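Local coordinates for lytic switch protein BZLF1 (Human herpesvirus 4, PDB 2C9L) that switches the virus from latent to lytic infection as a homodimeric bZIP transcription factor that binds DNA and recognises CpG methylation marks, at residues L43-K46 and Q47-S51. The protein carries 2 engineered substitutions. Sequence-based numbering, arbitrary orientation.
Sequences LLLK and QMCPS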
loop_
_atom_site.group_PDB
_atom_site.type_symbol
_atom_site.label_atom_id
_atom_site.label_comp_id
_atom_site.label_asym_id
_atom_site.label_seq_id
_atom_site.Cartn_x
_atom_site.Cartn_y
_atom_site.Cartn_z
ATOM N N LEU C 43 4.813 -16.295 -11.492
ATOM C CA LEU C 43 5.649 -16.797 -12.575
ATOM C C LEU C 43 6.494 -17.982 -12.115
ATOM O O LEU C 43 6.680 -18.946 -12.858
ATOM C CB LEU C 43 6.559 -15.687 -13.104
ATOM C CG LEU C 43 7.311 -16.011 -14.397
ATOM C CD1 LEU C 43 6.315 -16.321 -15.506
ATOM C CD2 LEU C 43 8.190 -14.837 -14.784
ATOM N N LEU C 44 7.007 -17.907 -10.891
ATOM C CA LEU C 44 7.818 -18.991 -10.342
ATOM C C LEU C 44 6.963 -20.243 -10.184
ATOM O O LEU C 44 7.398 -21.347 -10.493
ATOM C CB LEU C 44 8.393 -18.603 -8.979
ATOM C CG LEU C 44 9.150 -19.714 -8.245
ATOM C CD1 LEU C 44 10.266 -20.249 -9.125
ATOM C CD2 LEU C 44 9.715 -19.174 -6.938
ATOM N N LEU C 45 5.739 -20.062 -9.702
ATOM C CA LEU C 45 4.832 -21.182 -9.504
ATOM C C LEU C 45 4.504 -21.823 -10.843
ATOM O O LEU C 45 4.316 -23.036 -10.939
ATOM C CB LEU C 45 3.549 -20.703 -8.831
ATOM C CG LEU C 45 2.497 -21.753 -8.475
ATOM C CD1 LEU C 45 3.119 -22.862 -7.627
ATOM C CD2 LEU C 45 1.357 -21.076 -7.724
ATOM N N LYS C 46 4.439 -20.994 -11.877
ATOM C CA LYS C 46 4.139 -21.470 -13.215
ATOM C C LYS C 46 5.342 -22.248 -13.758
ATOM O O LYS C 46 5.174 -23.278 -14.400
ATOM C CB LYS C 46 3.812 -20.288 -14.131
ATOM C CG LYS C 46 3.104 -20.682 -15.415
ATOM C CD LYS C 46 1.732 -21.279 -15.126
ATOM C CE LYS C 46 1.008 -21.652 -16.409
ATOM N NZ LYS C 46 -0.333 -22.265 -16.163
ATOM N N GLN C 47 6.551 -21.761 -13.488
ATOM C CA GLN C 47 7.759 -22.439 -13.951
ATOM C C GLN C 47 7.863 -23.828 -13.330
ATOM O O GLN C 47 8.158 -24.798 -14.023
ATOM C CB GLN C 47 9.020 -21.645 -13.589
ATOM C CG GLN C 47 9.136 -20.287 -14.249
ATOM C CD GLN C 47 10.518 -19.680 -14.091
ATOM O OE1 GLN C 47 11.131 -19.766 -13.027
ATOM N NE2 GLN C 47 11.010 -19.053 -15.152
ATOM N N MET C 48 7.617 -23.913 -12.024
ATOM C CA MET C 48 7.691 -25.181 -11.305
ATOM C C MET C 48 6.520 -26.105 -11.609
ATOM O O MET C 48 6.691 -27.319 -11.687
ATOM C CB MET C 48 7.752 -24.931 -9.795
ATOM C CG MET C 48 8.882 -24.014 -9.371
ATOM S SD MET C 48 10.455 -24.528 -10.072
ATOM C CE MET C 48 10.907 -25.855 -8.958
ATOM N N CYS C 49 5.331 -25.532 -11.771
ATOM C CA CYS C 49 4.134 -26.318 -12.061
ATOM C C CYS C 49 3.495 -25.833 -13.358
ATOM O O CYS C 49 2.410 -25.243 -13.358
ATOM C CB CYS C 49 3.134 -26.204 -10.911
ATOM S SG CYS C 49 3.799 -26.709 -9.307
ATOM N N PRO C 50 4.171 -26.080 -14.489
ATOM C CA PRO C 50 3.716 -25.686 -15.824
ATOM C C PRO C 50 2.276 -26.091 -16.125
ATOM O O PRO C 50 1.612 -25.471 -16.952
ATOM C CB PRO C 50 4.715 -26.388 -16.741
ATOM C CG PRO C 50 5.965 -26.387 -15.929
ATOM C CD PRO C 50 5.455 -26.801 -14.570
ATOM N N SER C 51 1.797 -27.124 -15.443
ATOM C CA SER C 51 0.444 -27.623 -15.664
ATOM C C SER C 51 -0.617 -27.034 -14.740
ATOM O O SER C 51 -1.763 -27.482 -14.746
ATOM C CB SER C 51 0.439 -29.149 -15.537
ATOM O OG SER C 51 1.093 -29.560 -14.346
#
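Gln47, Lys46 and Leu44 carry this local contact, which forms the C-terminal end of the long bZIP helix 2-48 in the probable leucine-zipper region. Three successive i to i+4 bonds of 2.8 to 3.0 Å define the last helical turn: Gln47 N to Leu43 O, Met48 N to Leu44 O and Cys49 N to Leu45 O. The next one cannot form, because Pro50 has no amide hydrogen to offer. Lys46 O instead faces the proline ring, with a CA-H...O contact from Pro50 CA at 3.2 Å, and Cys49 is the first residue to leave helical phi/psi.

Gln47 turns its CG beside its own backbone N (chi1 -64°), which brings that methylene to 3.1 Å from Leu43 O. Beyond CG the chain is extended and runs across the Leu44 side chain at about a right angle, leaving OE1 near Leu44 CD1. That same methyl also packs on Met48 CG, and here the two side chains lie alongside each other, pointing the same way.

On the dimer side, Leu44 packs on Leu45 of the second subunit, and Leu45, the buried residue of the group, also packs on Leu45 of the second subunit. Within the chain, Leu45 CD1 reaches Cys49 SG at 4.3 Å, and Cys49 likewise packs on Cys49 of the second subunit, so the dimer interface continues past the last helical residue, Met48.

The Lys46 side chain starts with CG anti to the backbone N (chi1 -163°) and bends at chi2, then extends alongside the departing chain. Its amine hydrogen-bonds Leu52 O, tying the helix end to the segment that follows, while the neighbouring methylene CE passes 3.9 Å from Pro50 O.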